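PDB 3ISA: putative enoyl-CoA hydratase/isomerase from Bordetella parapertussis, which probably acts on acyl-CoA thioesters as a hydratase or isomerase of the crotonase family, although its exact reaction is not established. Local coordinates for residues G78-L81 against L82-V85; P231-K234 against A235-R238. All blocks are in the same frame, centred on the assembly; numbering follows the deposited sequence.

Contact 1: residues G78-L81 against L82-V85; sequences GDLL and LRMV
Leu-81 and Val-85 meet one turn apart on helix 77-95 of this crotonase-family chain, and the whole contact is two successive turns of that regular alpha-helix. Four i to i+4 backbone hydrogen bonds hold the turns together. Leu-82 N donates to Gly-78 O over 2.9 Å with an N-H...O angle of 171°, and Val-85 N reaches Leu-81 O over 2.9 Å. The bonds from Arg-83 N to Asp-79 O and from Met-84 N to Leu-80 O belong to the same series.

Among the apolar chains, CD1 of Leu-81 lies 3.9 Å from CG2 of Val-85. CG of Leu-81 is anti to the backbone N (chi1 173°), beside the carbonyl carbon, and of its two methyls CD1 is the one turned to Val-85. Both residues are buried: Leu-81 packs on Ala-228 and Val-85 on Leu-224 of helix 217-229, while Leu-82 and Ala-229 of the second subunit lie against Leu-81 and Val-85 respectively. Leu-82 packs on Gly-78 of the second subunit, where the absence of a side chain lets it approach the backbone.

The polar side chains find their partners outside these two turns. Asp-79, near the start of the helix, takes a hydrogen bond at OD2 from Ser-76 N and pairs through OD1 with Ser-76 OG of the second subunit, so its carboxylate suits both the helix start and the interface. Arg-83 bends at chi3 (59°), and its guanidinium binds Gln-75 OE1 through NH1 and the carbonyls of Asp-68 and Leu-31 through NH2. Its aliphatic part runs past the preceding turn, CG resting 3.4 Å from Asp-79 O, and NH1 passes CD2 of Leu-80 obliquely at 4.2 Å.

Contact 2: residues P231-K234 against A235-R238; sequences PGFK and ARIR
Arg-238 N donates to Lys-234 O over 2.9 Å in the first turns of helix 233-241, an alpha-helix with Gly-232 at its N-cap position. The same i to i+4 pattern joins Ile-237 N to Phe-233 O and begins with Arg-236 N to Gly-232 O. Gly-232 is suited to its place: at its positive phi a CB would press against the carbonyl oxygen of Pro-231.

That oxygen accepts a bond from Arg-236 NH1 over 3.0 Å, which folds the arginine back across the first turn. It lies near the guanidinium plane, but the bond is bent, with an N-H...O angle of 134°, and NH1 stands well above the carbonyl plane of Pro-231. Two further carbonyls hold the same group, Phe-138 O at NE and Gln-230 O at NH2, so the arginine ties the helix start to the chain before it and to a loop. Its chain turns at chi3 and lays one guanidinium face over the backbone, where NH2 is 3.3 Å from CA of Phe-233. NH2 also sits 3.5 Å from CD1 of Phe-233, obliquely to the ring, whose plane is turned 43° from that of the guanidinium.

Lys-234 and Arg-238, one turn apart, share Glu-73 as a partner: Arg-238 NH2 forms a salt bridge with its OE1, and Lys-234 NZ binds its carbonyl O and that of Gln-75. The carboxylate probably offsets the nearness of the two positive ends.

On the buried side Phe-233 and Ile-237 pair. CG1 of Ile-237 is anti to its carbonyl carbon and points back along the helix, bringing CD1 over one ring face in a CH-pi contact, 3.8 Å from the centroid and 14° off the ring normal.

Contacts 1 and 2 lie on the same side of the chain's centre, their own centres about 13 Å apart. Contact 1 comes first, near the start of the long helix 77-95; contact 2 follows far later, at the opening of helix 233-241, after helix 217-229, which also packs on contact 1. Leu-80 joins the two directly: its CB lies 3.7 Å from CE2 of Phe-233, and its CD1 lies 3.7 Å from CG of Lys-234. The C-terminal helix is thereby packed against the start of an earlier one. Both contacts reach the second subunit, contact 2 through Pro-231 on its Arg-86 and contact 1 through several residues, making the start of helix 77-95 part of a subunit interface.

Contact 1: residues G78-L81 against L82-V85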
ATOM      1  N   GLY D  78      -1.444 -21.366  25.527  1.00 23.06           N
ATOM      2  CA  GLY D  78      -2.641 -20.777  24.919  1.00 17.82           C
ATOM      3  C   GLY D  78      -3.217 -19.637  25.750  1.00 21.06           C
ATOM      4  O   GLY D  78      -3.536 -18.561  25.220  1.00 21.56           O
ATOM      5  N   ASP D  79      -3.359 -19.883  27.048  1.00 16.43           N
ATOM      6  CA  ASP D  79      -3.838 -18.883  28.000  1.00 20.45           C
ATOM      7  C   ASP D  79      -3.015 -17.604  27.898  1.00 19.05           C
ATOM      8  O   ASP D  79      -3.580 -16.514  27.897  1.00 16.57           O
ATOM      9  CB  ASP D  79      -3.710 -19.399  29.435  1.00 21.32           C
ATOM     10  CG  ASP D  79      -4.677 -20.517  29.768  1.00 28.90           C
ATOM     11  OD1 ASP D  79      -5.739 -20.654  29.112  1.00 23.24           O
ATOM     12  OD2 ASP D  79      -4.349 -21.262  30.722  1.00 27.85           O
ATOM     13  N   LEU D  80      -1.687 -17.754  27.839  1.00 16.88           N
ATOM     14  CA  LEU D  80      -0.768 -16.612  27.808  1.00 19.50           C
ATOM     15  C   LEU D  80      -0.873 -15.854  26.483  1.00 20.02           C
ATOM     16  O   LEU D  80      -0.866 -14.613  26.465  1.00 16.91           O
ATOM     17  CB  LEU D  80       0.673 -17.071  28.050  1.00 22.41           C
ATOM     18  CG  LEU D  80       0.901 -17.740  29.412  1.00 25.24           C
ATOM     19  CD1 LEU D  80       2.325 -18.287  29.470  1.00 33.61           C
ATOM     20  CD2 LEU D  80       0.602 -16.797  30.583  1.00 28.99           C
ATOM     21  N   LEU D  81      -0.976 -16.605  25.390  1.00 15.30           N
ATOM     22  CA  LEU D  81      -1.199 -16.021  24.058  1.00 14.33           C
ATOM     23  C   LEU D  81      -2.478 -15.183  24.016  1.00 19.38           C
ATOM     24  O   LEU D  81      -2.448 -14.047  23.554  1.00 14.04           O
ATOM     25  CB  LEU D  81      -1.241 -17.095  22.960  1.00 18.23           C
ATOM     26  CG  LEU D  81      -1.651 -16.548  21.574  1.00 16.76           C
ATOM     27  CD1 LEU D  81      -0.625 -15.539  21.000  1.00 13.02           C
ATOM     28  CD2 LEU D  81      -1.965 -17.648  20.550  1.00 16.47           C
ATOM     29  N   LEU D  82      -3.585 -15.742  24.505  1.00 16.17           N
ATOM     30  CA  LEU D  82      -4.857 -15.025  24.553  1.00 16.35           C
ATOM     31  C   LEU D  82      -4.725 -13.705  25.329  1.00 17.52           C
ATOM     32  O   LEU D  82      -5.171 -12.658  24.861  1.00 14.98           O
ATOM     33  CB  LEU D  82      -5.984 -15.897  25.111  1.00 17.83           C
ATOM     34  CG  LEU D  82      -7.356 -15.209  25.229  1.00 17.92           C
ATOM     35  CD1 LEU D  82      -7.783 -14.602  23.894  1.00 19.32           C
ATOM     36  CD2 LEU D  82      -8.430 -16.192  25.710  1.00 18.30           C
ATOM     37  N   ARG D  83      -4.080 -13.761  26.488  1.00 14.63           N
ATOM     38  CA  ARG D  83      -3.905 -12.563  27.291  1.00 16.95           C
ATOM     39  C   ARG D  83      -3.071 -11.472  26.568  1.00 15.50           C
ATOM     40  O   ARG D  83      -3.387 -10.281  26.642  1.00 13.57           O
ATOM     41  CB  ARG D  83      -3.333 -12.908  28.674  1.00 16.03           C
ATOM     42  CG  ARG D  83      -4.334 -13.615  29.603  1.00 19.93           C
ATOM     43  CD  ARG D  83      -3.648 -14.070  30.892  1.00 21.41           C
ATOM     44  NE  ARG D  83      -3.055 -12.931  31.603  1.00 18.90           N
ATOM     45  CZ  ARG D  83      -2.157 -13.035  32.576  1.00 21.45           C
ATOM     46  NH1 ARG D  83      -1.728 -14.235  32.952  1.00 20.06           N
ATOM     47  NH2 ARG D  83      -1.671 -11.939  33.157  1.00 18.78           N
ATOM     48  N   MET D  84      -2.027 -11.885  25.860  1.00 18.17           N
ATOM     49  CA  MET D  84      -1.237 -10.949  25.055  1.00 17.79           C
ATOM     50  C   MET D  84      -2.021 -10.372  23.863  1.00 15.03           C
ATOM     51  O   MET D  84      -1.938  -9.183  23.574  1.00 15.85           O
ATOM     52  CB  MET D  84       0.066 -11.621  24.602  1.00 20.06           C
ATOM     53  CG  MET D  84       1.132 -11.716  25.706  1.00 19.31           C
ATOM     54  SD  MET D  84       1.685 -10.150  26.430  1.00 12.78           S
ATOM     55  CE  MET D  84       3.044 -10.853  27.383  1.00 25.51           C
ATOM     56  N   VAL D  85      -2.799 -11.223  23.185  1.00 13.26           N
ATOM     57  CA  VAL D  85      -3.665 -10.779  22.099  1.00 14.85           C
ATOM     58  C   VAL D  85      -4.691  -9.761  22.571  1.00 17.32           C
ATOM     59  O   VAL D  85      -4.857  -8.719  21.935  1.00 16.89           O
ATOM     60  CB  VAL D  85      -4.325 -11.999  21.370  1.00 12.82           C
ATOM     61  CG1 VAL D  85      -5.455 -11.535  20.462  1.00 14.68           C
ATOM     62  CG2 VAL D  85      -3.240 -12.746  20.571  1.00 16.47           C
TER

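Contact 2: residues P231-K234 against A235-R238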
ATOM      1  N   PRO D 231       6.427 -21.970  19.678  1.00 26.76           N
ATOM      2  CA  PRO D 231       6.643 -22.978  20.730  1.00 23.29           C
ATOM      3  C   PRO D 231       7.760 -22.583  21.704  1.00 23.07           C
ATOM      4  O   PRO D 231       8.763 -22.007  21.288  1.00 24.14           O
ATOM      5  CB  PRO D 231       7.023 -24.221  19.925  1.00 26.49           C
ATOM      6  CG  PRO D 231       6.155 -24.088  18.693  1.00 27.81           C
ATOM      7  CD  PRO D 231       6.312 -22.611  18.349  1.00 24.23           C
ATOM      8  N   GLY D 232       7.544 -22.855  22.988  1.00 25.83           N
ATOM      9  CA  GLY D 232       8.527 -22.539  24.028  1.00 26.91           C
ATOM     10  C   GLY D 232       8.402 -21.154  24.648  1.00 27.47           C
ATOM     11  O   GLY D 232       9.327 -20.711  25.333  1.00 27.21           O
ATOM     12  N   PHE D 233       7.262 -20.492  24.427  1.00 27.97           N
ATOM     13  CA  PHE D 233       6.954 -19.139  24.968  1.00 27.94           C
ATOM     14  C   PHE D 233       7.144 -19.069  26.476  1.00 25.92           C
ATOM     15  O   PHE D 233       7.866 -18.200  26.992  1.00 25.26           O
ATOM     16  CB  PHE D 233       5.511 -18.722  24.570  1.00 32.35           C
ATOM     17  CG  PHE D 233       5.110 -17.305  24.979  1.00 32.30           C
ATOM     18  CD1 PHE D 233       5.948 -16.218  24.753  1.00 32.40           C
ATOM     19  CD2 PHE D 233       3.855 -17.068  25.541  1.00 36.76           C
ATOM     20  CE1 PHE D 233       5.556 -14.898  25.111  1.00 31.68           C
ATOM     21  CE2 PHE D 233       3.451 -15.765  25.905  1.00 35.82           C
ATOM     22  CZ  PHE D 233       4.306 -14.682  25.687  1.00 28.21           C
ATOM     23  N   LYS D 234       6.518 -20.017  27.160  1.00 23.27           N
ATOM     24  CA  LYS D 234       6.556 -20.124  28.609  1.00 28.09           C
ATOM     25  C   LYS D 234       7.975 -20.302  29.149  1.00 26.07           C
ATOM     26  O   LYS D 234       8.348 -19.668  30.153  1.00 23.10           O
ATOM     27  CB  LYS D 234       5.683 -21.292  29.042  1.00 32.37           C
ATOM     28  CG  LYS D 234       4.791 -20.986  30.192  1.00 33.10           C
ATOM     29  CD  LYS D 234       3.818 -22.110  30.422  1.00 39.64           C
ATOM     30  CE  LYS D 234       3.675 -22.347  31.898  1.00 34.19           C
ATOM     31  NZ  LYS D 234       2.620 -23.345  32.194  1.00 30.56           N
ATOM     32  N   ALA D 235       8.754 -21.152  28.477  1.00 24.81           N
ATOM     33  CA  ALA D 235      10.157 -21.372  28.836  1.00 24.79           C
ATOM     34  C   ALA D 235      11.001 -20.111  28.646  1.00 25.72           C
ATOM     35  O   ALA D 235      11.868 -19.819  29.480  1.00 25.89           O
ATOM     36  CB  ALA D 235      10.750 -22.553  28.053  1.00 27.21           C
ATOM     37  N   ARG D 236      10.724 -19.349  27.578  1.00 23.44           N
ATOM     38  CA  ARG D 236      11.416 -18.078  27.311  1.00 23.24           C
ATOM     39  C   ARG D 236      11.128 -17.065  28.424  1.00 23.17           C
ATOM     40  O   ARG D 236      12.037 -16.348  28.897  1.00 20.97           O
ATOM     41  CB  ARG D 236      10.999 -17.488  25.947  1.00 23.00           C
ATOM     42  CG  ARG D 236      11.528 -18.246  24.719  1.00 36.64           C
ATOM     43  CD  ARG D 236      11.293 -17.473  23.414  1.00 30.06           C
ATOM     44  NE  ARG D 236       9.876 -17.211  23.095  1.00 34.10           N
ATOM     45  CZ  ARG D 236       9.067 -18.048  22.434  1.00 45.81           C
ATOM     46  NH1 ARG D 236       9.495 -19.244  22.037  1.00 30.58           N
ATOM     47  NH2 ARG D 236       7.804 -17.700  22.180  1.00 36.41           N
ATOM     48  N   ILE D 237       9.865 -17.010  28.840  1.00 20.69           N
ATOM     49  CA  ILE D 237       9.464 -16.182  29.982  1.00 22.90           C
ATOM     50  C   ILE D 237      10.226 -16.591  31.268  1.00 19.04           C
ATOM     51  O   ILE D 237      10.810 -15.738  31.956  1.00 22.52           O
ATOM     52  CB  ILE D 237       7.918 -16.226  30.180  1.00 23.01           C
ATOM     53  CG1 ILE D 237       7.197 -15.555  28.989  1.00 23.12           C
ATOM     54  CG2 ILE D 237       7.512 -15.559  31.487  1.00 22.82           C
ATOM     55  CD1 ILE D 237       5.665 -15.735  28.977  1.00 25.98           C
ATOM     56  N   ARG D 238      10.225 -17.892  31.559  1.00 23.26           N
ATOM     57  CA  ARG D 238      10.933 -18.463  32.713  1.00 28.87           C
ATOM     58  C   ARG D 238      12.405 -18.056  32.737  1.00 30.47           C
ATOM     59  O   ARG D 238      12.897 -17.561  33.758  1.00 29.16           O
ATOM     60  CB  ARG D 238      10.774 -19.986  32.724  1.00 28.60           C
ATOM     61  CG  ARG D 238      11.206 -20.688  34.027  1.00 27.49           C
ATOM     62  CD  ARG D 238      10.982 -22.193  33.923  1.00 35.86           C
ATOM     63  NE  ARG D 238       9.575 -22.511  33.684  1.00 39.12           N
ATOM     64  CZ  ARG D 238       9.108 -23.140  32.606  1.00 36.98           C
ATOM     65  NH1 ARG D 238       9.934 -23.554  31.649  1.00 38.47           N
ATOM     66  NH2 ARG D 238       7.806 -23.372  32.494  1.00 40.82           N
TER